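Local atomic coordinates of conserved hypothetical protein NMB0706 (Neisseria meningitidis, PDB entry 1RV9), a protein that is of unknown function but, as a member of the multi-copper polyphenol oxidoreductase laccase family, may be an enzyme, built as an alpha-beta-beta-alpha sandwich. Residues Leu209-Leu214 with Gly220-Gly225; Met187-Thr192 with Leu214-Val219; Val121-Arg126 with Gly144-Thr149; Thr30-Arg35 with Met161-Pro166; Leu73-Leu78 with Ala249-Leu254. All coordinates share one frame; numbering follows the deposited sequence.

Contact 1. Residues Leu209-Leu214 with Gly220-Gly225; sequences LARLIL and GGVYGG
Val222 sets both of its methyls against helix 206-217, resting on Leu214 and on the first part of the Arg211 side chain. The short helix segment and the strand run nearly antiparallel, at 162°, with their axes 9.4 Å apart. A branched valine suits this place because it can meet two helix residues three apart in sequence, and so on the same face, at once. Val222 CG2 reaches Leu214 CD1 at 3.9 Å. Val222 CG1 lies against the same methyl and is 4.1 Å from Arg211 CG. The arginine serves two ends. Its CG methylene adds to the apolar patch, and the chain, extended from CG to NE, carries the guanidinium along the strand to its C-terminal end, at Gly224 and Gly225. There the carbonyl O of Gly225 lies at the edge of the guanidinium, in its plane, 3.8 Å from Arg211 NH2. No direct hydrogen bond joins the segments; a water does so, accepting from Arg211 NE at 2.8 Å and donating to Gly224 O at 3.0 Å. Gly224, with phi +85°, takes a backbone shape that suits a residue without a side chain. Strand 221-224 is the outermost of its sheet and runs parallel to its neighbour 160-164, the helix lying in the crossover between them; Leu214 reaches past Val222 to Ala162 of that strand and to Leu146 and Ile150 of helix 145-153.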
# COMPACT_ATOMS: atom_id res chain seq x y z
N LEU A 209 -0.71 8.92 10.70
CA LEU A 209 0.53 9.49 10.19
C LEU A 209 0.36 9.82 8.71
O LEU A 209 0.77 10.88 8.25
CB LEU A 209 1.70 8.52 10.38
CG LEU A 209 2.24 8.37 11.81
CD1 LEU A 209 3.22 7.20 11.87
CD2 LEU A 209 2.93 9.66 12.24
N ALA A 210 -0.25 8.90 7.97
CA ALA A 210 -0.46 9.12 6.54
C ALA A 210 -1.41 10.29 6.30
O ALA A 210 -1.17 11.11 5.42
CB ALA A 210 -1.01 7.86 5.88
N ARG A 211 -2.48 10.38 7.09
CA ARG A 211 -3.42 11.48 6.93
C ARG A 211 -2.75 12.83 7.17
O ARG A 211 -3.01 13.79 6.46
CB ARG A 211 -4.62 11.33 7.88
CG ARG A 211 -5.52 10.15 7.56
CD ARG A 211 -6.88 10.29 8.23
NE ARG A 211 -7.64 9.04 8.18
CZ ARG A 211 -7.41 8.00 8.98
NH1 ARG A 211 -6.44 8.06 9.88
NH2 ARG A 211 -8.13 6.89 8.85
N LEU A 212 -1.89 12.89 8.18
CA LEU A 212 -1.17 14.12 8.50
C LEU A 212 -0.28 14.53 7.34
O LEU A 212 -0.29 15.68 6.89
CB LEU A 212 -0.30 13.93 9.75
CG LEU A 212 -0.93 14.04 11.13
CD1 LEU A 212 0.08 13.65 12.20
CD2 LEU A 212 -1.41 15.47 11.35
N ILE A 213 0.50 13.58 6.84
CA ILE A 213 1.41 13.83 5.74
C ILE A 213 0.67 14.22 4.47
O ILE A 213 1.03 15.18 3.79
CB ILE A 213 2.30 12.58 5.49
CG1 ILE A 213 3.25 12.40 6.69
CG2 ILE A 213 3.08 12.72 4.20
CD1 ILE A 213 3.98 11.07 6.71
N LEU A 214 -0.39 13.48 4.14
CA LEU A 214 -1.17 13.77 2.95
C LEU A 214 -1.84 15.14 3.04
O LEU A 214 -1.83 15.91 2.08
CB LEU A 214 -2.23 12.69 2.73
CG LEU A 214 -1.69 11.32 2.33
CD1 LEU A 214 -2.77 10.26 2.53
CD2 LEU A 214 -1.23 11.36 0.88
N GLY A 220 -6.53 16.68 -1.52
CA GLY A 220 -7.93 17.03 -1.28
C GLY A 220 -8.77 16.14 -0.40
O GLY A 220 -9.61 16.63 0.36
N GLY A 221 -8.58 14.83 -0.50
CA GLY A 221 -9.36 13.92 0.32
C GLY A 221 -8.64 12.62 0.60
O GLY A 221 -7.90 12.12 -0.24
N VAL A 222 -8.86 12.07 1.80
CA VAL A 222 -8.24 10.81 2.21
C VAL A 222 -9.34 9.88 2.70
O VAL A 222 -10.15 10.24 3.55
CB VAL A 222 -7.20 11.04 3.33
CG1 VAL A 222 -6.50 9.73 3.65
CG2 VAL A 222 -6.19 12.08 2.89
N TYR A 223 -9.34 8.66 2.17
CA TYR A 223 -10.35 7.66 2.49
C TYR A 223 -9.73 6.34 2.95
O TYR A 223 -8.53 6.13 2.81
CB TYR A 223 -11.22 7.43 1.26
CG TYR A 223 -11.81 8.72 0.72
CD1 TYR A 223 -13.00 9.22 1.22
CD2 TYR A 223 -11.13 9.46 -0.25
CE1 TYR A 223 -13.51 10.44 0.78
CE2 TYR A 223 -11.63 10.68 -0.70
CZ TYR A 223 -12.82 11.17 -0.18
OH TYR A 223 -13.31 12.37 -0.61
N GLY A 224 -10.57 5.46 3.49
CA GLY A 224 -10.10 4.17 3.96
C GLY A 224 -9.55 4.22 5.37
O GLY A 224 -9.94 5.07 6.16
N GLY A 225 -8.64 3.30 5.68
CA GLY A 225 -8.04 3.26 7.00
C GLY A 225 -8.94 2.70 8.09
O GLY A 225 -8.99 3.25 9.20
O HOH W 1 -9.56 8.08 6.38

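Contact 2. Residues Met187-Thr192 with Leu214-Val219; sequences MPEAAT and LKREGV
Met187 and Arg216 are the residues of closest backbone approach, yet their CA atoms stand 10.4 Å apart, so only long side chains can join the 3-10 turn 188-192 to the end of helix 206-217. That helix closes in a Schellman motif, in which Gly218 takes the positive phi (109°) that glycine tolerates well. Met187 and Arg216 come at each other from opposite directions. With CG of Met187 anti to its backbone N (chi1 175°), the flexible thioether chain stretches outward, and both CG and SD stand 4.1 Å from Arg216 NH1. The modelled CE lies over one face of the guanidinium, but too close for its position to be trusted. Glu189 crosses Arg216 at about a right angle, its carboxylate plane turned 84° from the guanidinium, and Glu189 OE2 comes nearest to Arg216 CD, at 4.2 Å. OE2 is 4.6 Å from Arg216 NH1, too far for a salt bridge, though the opposite charges may still attract weakly. Gln147 of helix 145-153 also touches Arg216. Each segment is tied internally by a polar side chain: Lys215 NZ bonds Val219 O just past the helix end, and in the 3-10 turn the oxygen Glu189 O accepts from both Thr192 N and, at 2.8 Å, Thr192 OG1.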
# COMPACT_ATOMS: atom_id res chain seq x y z
N MET A 187 8.79 16.41 12.04
CA MET A 187 7.37 16.76 11.97
C MET A 187 6.72 16.58 13.34
O MET A 187 6.09 15.56 13.60
CB MET A 187 6.68 15.88 10.92
CG MET A 187 5.18 16.06 10.83
SD MET A 187 4.44 14.99 9.57
CE MET A 187 3.67 16.18 8.53
N PRO A 188 6.87 17.57 14.23
CA PRO A 188 6.33 17.57 15.59
C PRO A 188 4.86 17.18 15.75
O PRO A 188 4.50 16.50 16.71
CB PRO A 188 6.60 18.99 16.07
CG PRO A 188 7.88 19.31 15.38
CD PRO A 188 7.62 18.82 13.98
N GLU A 189 4.02 17.61 14.81
CA GLU A 189 2.60 17.30 14.88
C GLU A 189 2.34 15.79 14.78
O GLU A 189 1.26 15.32 15.14
CB GLU A 189 1.83 18.02 13.76
CG GLU A 189 2.33 17.69 12.37
CD GLU A 189 3.29 18.74 11.81
OE1 GLU A 189 4.24 19.12 12.52
OE2 GLU A 189 3.08 19.17 10.66
N ALA A 190 3.33 15.06 14.29
CA ALA A 190 3.20 13.61 14.14
C ALA A 190 3.08 12.90 15.49
O ALA A 190 2.68 11.74 15.55
CB ALA A 190 4.39 13.06 13.36
N ALA A 191 3.43 13.60 16.56
CA ALA A 191 3.34 13.01 17.89
C ALA A 191 1.91 12.61 18.23
O ALA A 191 1.67 11.73 19.05
CB ALA A 191 3.87 13.99 18.94
N THR A 192 0.95 13.26 17.58
CA THR A 192 -0.45 12.96 17.81
C THR A 192 -0.81 11.57 17.31
O THR A 192 -1.85 11.01 17.69
CB THR A 192 -1.38 13.98 17.12
OG1 THR A 192 -1.12 13.98 15.71
CG2 THR A 192 -1.14 15.38 17.67
N LEU A 214 -0.39 13.48 4.14
CA LEU A 214 -1.17 13.77 2.95
C LEU A 214 -1.84 15.14 3.04
O LEU A 214 -1.83 15.91 2.08
CB LEU A 214 -2.23 12.69 2.73
CG LEU A 214 -1.69 11.32 2.33
CD1 LEU A 214 -2.77 10.26 2.53
CD2 LEU A 214 -1.23 11.36 0.88
N LYS A 215 -2.41 15.44 4.20
CA LYS A 215 -3.07 16.73 4.41
C LYS A 215 -2.08 17.87 4.30
O LYS A 215 -2.36 18.89 3.67
CB LYS A 215 -3.75 16.77 5.78
CG LYS A 215 -5.18 16.24 5.79
CD LYS A 215 -5.67 15.90 4.38
CE LYS A 215 -7.16 16.12 4.23
NZ LYS A 215 -7.60 15.82 2.84
N ARG A 216 -0.91 17.70 4.91
CA ARG A 216 0.11 18.74 4.86
C ARG A 216 0.58 18.99 3.43
O ARG A 216 0.98 20.10 3.09
CB ARG A 216 1.31 18.35 5.73
CG ARG A 216 2.42 19.39 5.70
CD ARG A 216 3.63 18.97 6.52
NE ARG A 216 4.30 17.80 5.96
CZ ARG A 216 5.48 17.36 6.38
NH1 ARG A 216 6.12 17.99 7.36
NH2 ARG A 216 6.02 16.28 5.83
N GLU A 217 0.53 17.95 2.60
CA GLU A 217 0.98 18.07 1.22
C GLU A 217 -0.07 18.75 0.34
O GLU A 217 0.24 19.26 -0.73
CB GLU A 217 1.34 16.69 0.67
CG GLU A 217 2.48 16.68 -0.32
CD GLU A 217 3.79 17.23 0.24
OE1 GLU A 217 3.90 17.50 1.46
OE2 GLU A 217 4.74 17.39 -0.56
N GLY A 218 -1.32 18.74 0.80
CA GLY A 218 -2.38 19.39 0.04
C GLY A 218 -3.39 18.47 -0.62
O GLY A 218 -4.26 18.93 -1.36
N VAL A 219 -3.29 17.17 -0.35
CA VAL A 219 -4.22 16.22 -0.94
C VAL A 219 -5.66 16.55 -0.52
O VAL A 219 -5.95 16.69 0.66
CB VAL A 219 -3.86 14.77 -0.54
CG1 VAL A 219 -4.92 13.80 -1.02
CG2 VAL A 219 -2.50 14.41 -1.15

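Contact 3. Residues Val121-Arg126 with Gly144-Thr149; sequences VLFCDR and GVLQNT
Leu146 drops one methyl, CD2, between Val121 and Phe123, and this single carbon touches both residues of strand 119-125 from helix 145-153. It sits 3.9 Å from Val121 CG2 and equally 3.9 Å from Phe123 CZ, its side chain crossing both of theirs at about a right angle. Leucine suits the place because, though its CB does not point at the strand, the branch at CG brings a methyl to it.

The aromatic contacts differ in their approach. Leu146 CD2 comes to the edge of the Phe123 ring, in its plane, whereas Thr149 CG2 arrives obliquely, 3.8 Å from Phe123 CE2. The axes of the strand and helix segments come within 10.7 Å, at 22°, nearly parallel, in the manner of a helix layered on a sheet; this is one outer alpha layer of the alpha-beta-beta-alpha sandwich. Val121 and Phe123 face the helix, and Leu122 between them points the other way, toward the second sheet.

Hydrogen bonding stays within the helix. Thr149 has its methyl anti to the backbone N, which gives CG2 to the ring and leaves OG1 to bond Val145 O at 2.8 Å. That bond satisfies the buried hydroxyl within the helix; Val145 O also accepts from Thr149 N, the two donors coming from opposite faces of its plane. Gly144, with phi 105°, ends helix 138-143 in a Schellman motif and occupies the N-cap position of the next. The Thr149 side chain is close to, though not in contact with, Cys118, His135 and Asp100, whose geometry would suit a charge relay; whether they form an active site is not established.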
# COMPACT_ATOMS: atom_id res chain seq x y z
N VAL A 121 -0.99 2.78 -0.12
CA VAL A 121 -1.74 4.01 -0.39
C VAL A 121 -1.99 4.13 -1.89
O VAL A 121 -1.05 4.07 -2.68
CB VAL A 121 -0.99 5.27 0.10
CG1 VAL A 121 -1.86 6.51 -0.14
CG2 VAL A 121 -0.66 5.14 1.57
N LEU A 122 -3.25 4.28 -2.27
CA LEU A 122 -3.61 4.43 -3.67
C LEU A 122 -3.99 5.88 -3.91
O LEU A 122 -4.52 6.53 -3.01
CB LEU A 122 -4.79 3.53 -4.03
CG LEU A 122 -4.62 2.04 -3.74
CD1 LEU A 122 -5.88 1.31 -4.20
CD2 LEU A 122 -3.39 1.50 -4.47
N PHE A 123 -3.71 6.39 -5.11
CA PHE A 123 -4.01 7.78 -5.47
C PHE A 123 -4.69 7.89 -6.82
O PHE A 123 -4.47 7.07 -7.71
CB PHE A 123 -2.72 8.60 -5.59
CG PHE A 123 -1.92 8.72 -4.33
CD1 PHE A 123 -2.04 9.84 -3.51
CD2 PHE A 123 -0.98 7.75 -3.99
CE1 PHE A 123 -1.23 10.00 -2.39
CE2 PHE A 123 -0.16 7.90 -2.88
CZ PHE A 123 -0.29 9.03 -2.07
N CYS A 124 -5.51 8.92 -6.99
CA CYS A 124 -6.14 9.20 -8.27
C CYS A 124 -6.63 10.64 -8.20
O CYS A 124 -6.66 11.22 -7.12
CB CYS A 124 -7.31 8.25 -8.55
SG CYS A 124 -8.89 8.65 -7.76
N ASP A 125 -6.98 11.21 -9.34
CA ASP A 125 -7.52 12.57 -9.35
C ASP A 125 -9.02 12.47 -9.64
O ASP A 125 -9.49 11.45 -10.16
CB ASP A 125 -6.78 13.45 -10.37
CG ASP A 125 -6.92 12.96 -11.80
OD1 ASP A 125 -7.02 11.73 -12.01
OD2 ASP A 125 -6.91 13.81 -12.72
N ARG A 126 -9.76 13.51 -9.28
CA ARG A 126 -11.21 13.52 -9.46
C ARG A 126 -11.67 13.28 -10.90
O ARG A 126 -12.70 12.64 -11.12
CB ARG A 126 -11.79 14.86 -8.98
CG ARG A 126 -11.48 15.18 -7.52
CD ARG A 126 -12.42 14.47 -6.54
NE ARG A 126 -11.99 14.68 -5.16
CZ ARG A 126 -12.70 14.35 -4.08
NH1 ARG A 126 -13.90 13.78 -4.22
NH2 ARG A 126 -12.22 14.57 -2.87
N GLY A 144 9.33 10.04 2.95
CA GLY A 144 8.70 10.87 1.94
C GLY A 144 8.21 10.18 0.68
O GLY A 144 8.11 10.81 -0.37
N VAL A 145 7.90 8.89 0.76
CA VAL A 145 7.43 8.17 -0.42
C VAL A 145 6.11 8.75 -0.92
O VAL A 145 5.88 8.81 -2.13
CB VAL A 145 7.28 6.65 -0.16
CG1 VAL A 145 6.16 6.39 0.83
CG2 VAL A 145 7.02 5.91 -1.48
N LEU A 146 5.25 9.19 -0.01
CA LEU A 146 3.96 9.75 -0.43
C LEU A 146 4.16 11.09 -1.14
O LEU A 146 3.55 11.33 -2.19
CB LEU A 146 3.03 9.91 0.77
CG LEU A 146 2.65 8.61 1.50
CD1 LEU A 146 1.54 8.88 2.50
CD2 LEU A 146 2.19 7.56 0.50
N GLN A 147 5.01 11.94 -0.59
CA GLN A 147 5.27 13.24 -1.20
C GLN A 147 5.86 13.06 -2.60
O GLN A 147 5.49 13.78 -3.53
CB GLN A 147 6.24 14.08 -0.34
CG GLN A 147 5.69 14.47 1.02
CD GLN A 147 6.05 13.49 2.11
OE1 GLN A 147 5.86 12.28 1.97
NE2 GLN A 147 6.58 14.00 3.22
N ASN A 148 6.76 12.09 -2.76
CA ASN A 148 7.37 11.85 -4.07
C ASN A 148 6.35 11.30 -5.06
O ASN A 148 6.41 11.60 -6.26
CB ASN A 148 8.55 10.88 -3.95
CG ASN A 148 9.71 11.46 -3.18
OD1 ASN A 148 9.80 12.67 -2.99
ND2 ASN A 148 10.61 10.59 -2.73
N THR A 149 5.42 10.49 -4.57
CA THR A 149 4.39 9.93 -5.45
C THR A 149 3.47 11.04 -5.94
O THR A 149 3.16 11.14 -7.12
CB THR A 149 3.56 8.87 -4.70
OG1 THR A 149 4.43 7.80 -4.30
CG2 THR A 149 2.46 8.31 -5.61

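Contact 4. Residues Thr30-Arg35 with Met161-Pro166; sequences TLITTR and MAYLGP
Ile32 points from strand 28-33 into the interface between the two sheets and divides its side chain between Pro166 and Tyr163. This is the inner interface of the beta sandwich, where sheets face each other through apolar side chains and no hydrogen bond joins the segments. The backbones come nearest at Ile32 and Gly165, whose CA atoms are 7.4 Å apart; a residue without a side chain lets the isoleucine reach over it to Pro166 after it and Tyr163 two residues before it.

The two branches of Ile32 part at CB. The CG2 methyl, anti to the backbone N, takes the shorter path: Ile32 CG2 meets the proline ring 3.6 Å from Pro166 CD and 3.9 Å from Pro166 CG. CG1 lies beside the backbone N (chi1 -58°), and a further bend at chi2 (-59°) carries CD1 toward the tyrosine. Isoleucine fits because its short and long branches reach two separate partners, and the rigid proline ring offers its carbons in a fixed position just where strand 160-164 has ended. Both partners are crossed obliquely.

Tyr163 swings its ring away from its own strand with CG anti to the backbone N (chi1 -176°), so that the CE2 side faces Ile32 while CE1 lies near Gly224 of the adjoining strand. Around them, Leu122 and Ser250 also touch Ile32, and Phe236 touches Pro166; all three residues are buried. The methyl meets the hydrocarbon part of the tyrosine: Ile32 CD1 is 4.2 Å from Tyr163 CE2 but 5.6 Å from Tyr163 OH.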
# COMPACT_ATOMS: atom_id res chain seq x y z
N THR A 30 -9.98 -0.23 -8.74
CA THR A 30 -9.08 -0.69 -7.69
C THR A 30 -9.36 -2.14 -7.33
O THR A 30 -10.47 -2.65 -7.53
CB THR A 30 -9.21 0.15 -6.39
OG1 THR A 30 -10.54 0.06 -5.88
CG2 THR A 30 -8.85 1.60 -6.65
N LEU A 31 -8.35 -2.80 -6.80
CA LEU A 31 -8.49 -4.17 -6.36
C LEU A 31 -7.64 -4.30 -5.11
O LEU A 31 -6.42 -4.14 -5.16
CB LEU A 31 -8.00 -5.15 -7.43
CG LEU A 31 -8.29 -6.63 -7.11
CD1 LEU A 31 -9.78 -6.88 -7.21
CD2 LEU A 31 -7.54 -7.53 -8.08
N ILE A 32 -8.30 -4.55 -3.99
CA ILE A 32 -7.63 -4.73 -2.71
C ILE A 32 -7.77 -6.22 -2.45
O ILE A 32 -8.83 -6.68 -2.03
CB ILE A 32 -8.35 -3.93 -1.60
CG1 ILE A 32 -8.39 -2.45 -1.96
CG2 ILE A 32 -7.64 -4.15 -0.26
CD1 ILE A 32 -7.03 -1.81 -2.16
N THR A 33 -6.71 -6.98 -2.70
CA THR A 33 -6.79 -8.42 -2.51
C THR A 33 -6.74 -8.82 -1.04
O THR A 33 -6.25 -8.08 -0.19
CB THR A 33 -5.67 -9.17 -3.27
OG1 THR A 33 -4.42 -8.98 -2.61
CG2 THR A 33 -5.56 -8.63 -4.70
N THR A 34 -7.28 -10.00 -0.76
CA THR A 34 -7.27 -10.54 0.59
C THR A 34 -6.40 -11.78 0.49
O THR A 34 -5.90 -12.10 -0.59
CB THR A 34 -8.68 -10.96 1.06
OG1 THR A 34 -9.16 -12.05 0.27
CG2 THR A 34 -9.65 -9.79 0.94
N ARG A 35 -6.20 -12.47 1.60
CA ARG A 35 -5.35 -13.66 1.59
C ARG A 35 -6.05 -14.85 0.95
O ARG A 35 -5.42 -15.88 0.69
CB ARG A 35 -4.94 -14.01 3.03
CG ARG A 35 -6.07 -14.51 3.90
CD ARG A 35 -5.56 -14.84 5.30
NE ARG A 35 -4.47 -15.81 5.25
CZ ARG A 35 -3.76 -16.19 6.31
NH1 ARG A 35 -4.03 -15.69 7.51
NH2 ARG A 35 -2.78 -17.07 6.15
N MET A 161 -7.08 12.35 -4.49
CA MET A 161 -7.72 11.66 -3.39
C MET A 161 -6.82 10.46 -3.12
O MET A 161 -6.23 9.90 -4.04
CB MET A 161 -9.16 11.24 -3.72
CG MET A 161 -9.32 10.25 -4.85
SD MET A 161 -11.08 9.92 -5.15
CE MET A 161 -11.48 11.25 -6.19
N ALA A 162 -6.70 10.09 -1.85
CA ALA A 162 -5.86 8.97 -1.47
C ALA A 162 -6.66 7.94 -0.70
O ALA A 162 -7.57 8.29 0.06
CB ALA A 162 -4.69 9.47 -0.61
N TYR A 163 -6.33 6.68 -0.90
CA TYR A 163 -7.01 5.60 -0.20
C TYR A 163 -6.02 4.86 0.67
O TYR A 163 -4.97 4.41 0.19
CB TYR A 163 -7.64 4.63 -1.20
CG TYR A 163 -8.45 3.54 -0.53
CD1 TYR A 163 -9.70 3.82 0.03
CD2 TYR A 163 -7.97 2.24 -0.45
CE1 TYR A 163 -10.44 2.82 0.66
CE2 TYR A 163 -8.70 1.24 0.17
CZ TYR A 163 -9.94 1.53 0.73
OH TYR A 163 -10.66 0.53 1.34
N LEU A 164 -6.34 4.74 1.95
CA LEU A 164 -5.48 4.03 2.88
C LEU A 164 -5.94 2.58 2.89
O LEU A 164 -7.03 2.26 3.37
CB LEU A 164 -5.60 4.64 4.28
CG LEU A 164 -5.34 6.14 4.36
CD1 LEU A 164 -5.48 6.60 5.81
CD2 LEU A 164 -3.95 6.47 3.83
N GLY A 165 -5.10 1.70 2.35
CA GLY A 165 -5.42 0.29 2.28
C GLY A 165 -5.26 -0.42 3.61
O GLY A 165 -4.92 0.20 4.61
N PRO A 166 -5.50 -1.74 3.64
CA PRO A 166 -5.38 -2.52 4.87
C PRO A 166 -3.96 -2.55 5.42
O PRO A 166 -3.03 -2.95 4.73
CB PRO A 166 -5.87 -3.91 4.44
CG PRO A 166 -5.45 -3.98 3.01
CD PRO A 166 -5.80 -2.61 2.48

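Contact 5. Residues Leu73-Leu78 with Ala249-Leu254; sequences LPVAYL and ASLIWL
Leu73 and Val75 lean over Trp253 and Leu251, joining the short, weakly bonded edge strand 75-76 and the residues before it to strand 248-254 of the same mixed sheet, though the two strands are not neighbours in it. Strand 110-115 runs between them, and its small Ala112, touching both Val75 and Leu251, leaves room for the side chains to meet above it.

The tight part consists of two apolar pairs. Val75 and Leu251 cross at about a right angle, with Leu251 CD2 set before the fork of the valine, 3.7 Å from Val75 CG1 and 3.8 Å from Val75 CG2. The other pair is Leu73 and Trp253. Leu73 CD1 approaches the indole obliquely, 3.6 Å from Trp253 CD1 and 3.9 Å from Trp253 CG, so it meets the five-membered ring near the root of the side chain. Tryptophan suits the spot because its broad apolar ring can take Leu73 and Val71 together; with CG between the backbone N and the carbonyl carbon (chi1 65°) the ring is raised from the strand. Val67 and Val71 of helix 57-71 also pack on Leu251, burying this side.

The looser side follows the 73-78 segment, where Leu73, Val75 and Tyr77 remain partly exposed. Ala76 centres an inverse gamma turn, in which Tyr77 N makes a weak bond to Val75 O. Tyr77 itself approaches strand 248-254 no nearer than 4.8 Å, between its CE1 and Ala249 CB. Its ring is instead engaged in a cation-pi interaction with Arg64, and Val75 CG1 lies 3.5 Å above one face of that ring, offset toward the rim.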
# COMPACT_ATOMS: atom_id res chain seq x y z
N LEU A 73 -5.24 -6.44 -17.05
CA LEU A 73 -4.08 -5.68 -17.51
C LEU A 73 -2.83 -6.22 -16.82
O LEU A 73 -2.92 -6.85 -15.77
CB LEU A 73 -4.20 -4.20 -17.12
CG LEU A 73 -5.21 -3.26 -17.76
CD1 LEU A 73 -5.21 -1.94 -17.00
CD2 LEU A 73 -4.85 -3.03 -19.22
N PRO A 74 -1.65 -5.98 -17.41
CA PRO A 74 -0.44 -6.47 -16.75
C PRO A 74 -0.29 -5.65 -15.45
O PRO A 74 -0.68 -4.48 -15.41
CB PRO A 74 0.67 -6.18 -17.76
CG PRO A 74 0.12 -5.02 -18.56
CD PRO A 74 -1.33 -5.39 -18.73
N VAL A 75 0.24 -6.28 -14.41
CA VAL A 75 0.42 -5.64 -13.12
C VAL A 75 1.89 -5.34 -12.86
O VAL A 75 2.74 -6.23 -12.94
CB VAL A 75 -0.12 -6.55 -12.00
CG1 VAL A 75 0.02 -5.87 -10.64
CG2 VAL A 75 -1.58 -6.90 -12.27
N ALA A 76 2.20 -4.08 -12.56
CA ALA A 76 3.58 -3.67 -12.32
C ALA A 76 4.10 -3.95 -10.91
O ALA A 76 4.30 -3.02 -10.12
CB ALA A 76 3.75 -2.19 -12.65
N TYR A 77 4.34 -5.22 -10.60
CA TYR A 77 4.88 -5.60 -9.30
C TYR A 77 6.30 -5.03 -9.22
O TYR A 77 7.06 -5.09 -10.19
CB TYR A 77 4.93 -7.12 -9.17
CG TYR A 77 3.57 -7.76 -9.09
CD1 TYR A 77 2.78 -7.63 -7.95
CD2 TYR A 77 3.05 -8.47 -10.18
CE1 TYR A 77 1.50 -8.19 -7.88
CE2 TYR A 77 1.77 -9.03 -10.12
CZ TYR A 77 1.01 -8.89 -8.98
OH TYR A 77 -0.26 -9.43 -8.92
N LEU A 78 6.65 -4.48 -8.06
CA LEU A 78 7.96 -3.88 -7.87
C LEU A 78 8.81 -4.67 -6.89
O LEU A 78 8.28 -5.43 -6.07
CB LEU A 78 7.82 -2.46 -7.32
CG LEU A 78 6.84 -1.49 -7.98
CD1 LEU A 78 6.71 -0.25 -7.09
CD2 LEU A 78 7.32 -1.11 -9.37
N ALA A 249 -2.14 -7.47 -2.07
CA ALA A 249 -1.74 -6.28 -2.81
C ALA A 249 -2.88 -5.30 -2.99
O ALA A 249 -4.05 -5.67 -2.91
CB ALA A 249 -1.20 -6.68 -4.16
N SER A 250 -2.51 -4.05 -3.22
CA SER A 250 -3.48 -3.00 -3.47
C SER A 250 -3.13 -2.51 -4.86
O SER A 250 -2.01 -2.05 -5.11
CB SER A 250 -3.36 -1.89 -2.43
OG SER A 250 -3.71 -2.39 -1.16
N LEU A 251 -4.09 -2.65 -5.77
CA LEU A 251 -3.91 -2.28 -7.17
C LEU A 251 -4.86 -1.19 -7.61
O LEU A 251 -5.98 -1.07 -7.09
CB LEU A 251 -4.11 -3.50 -8.07
CG LEU A 251 -3.26 -4.75 -7.84
CD1 LEU A 251 -3.78 -5.52 -6.64
CD2 LEU A 251 -3.32 -5.62 -9.09
N ILE A 252 -4.42 -0.40 -8.58
CA ILE A 252 -5.24 0.66 -9.12
C ILE A 252 -4.89 0.86 -10.59
O ILE A 252 -3.73 0.73 -10.99
CB ILE A 252 -5.04 1.99 -8.33
CG1 ILE A 252 -6.02 3.05 -8.82
CG2 ILE A 252 -3.60 2.48 -8.46
CD1 ILE A 252 -6.09 4.26 -7.92
N TRP A 253 -5.91 1.13 -11.40
CA TRP A 253 -5.67 1.35 -12.81
C TRP A 253 -6.77 2.18 -13.43
O TRP A 253 -7.83 2.37 -12.83
CB TRP A 253 -5.54 0.01 -13.55
CG TRP A 253 -6.78 -0.86 -13.57
CD1 TRP A 253 -7.70 -0.96 -14.58
CD2 TRP A 253 -7.20 -1.78 -12.55
NE1 TRP A 253 -8.66 -1.89 -14.26
CE2 TRP A 253 -8.38 -2.41 -13.02
CE3 TRP A 253 -6.69 -2.12 -11.29
CZ2 TRP A 253 -9.05 -3.37 -12.26
CZ3 TRP A 253 -7.37 -3.09 -10.54
CH2 TRP A 253 -8.54 -3.70 -11.03
N LEU A 254 -6.48 2.71 -14.61
CA LEU A 254 -7.44 3.51 -15.36
C LEU A 254 -8.07 2.57 -16.38
O LEU A 254 -7.38 1.78 -17.03
CB LEU A 254 -6.73 4.65 -16.09
CG LEU A 254 -6.17 5.76 -15.21
CD1 LEU A 254 -5.19 6.61 -16.01
CD2 LEU A 254 -7.32 6.61 -14.67

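How the contacts relate
The contacts pass from one side of the sandwich to the other. Contacts 1 and 2 share Leu214 and helix 206-217, with centres about 9 Å apart; contact 3 adds helix 145-153 on the same sheet, whose strands 119-125, 160-164 and 221-224 lie side by side. Contact 4 bridges to the second sheet, where strands 28-33 and 248-254 pair, and contact 5 lies in that sheet, its centre about 27 Å from that of contact 2. Along the chain, contacts 4 and 5 cross, contact 3 is nested inside both, and contacts 1 and 2 fall within the span closed by contact 5. Contact 4, between segments far apart in sequence, is the one that joins the two sheets.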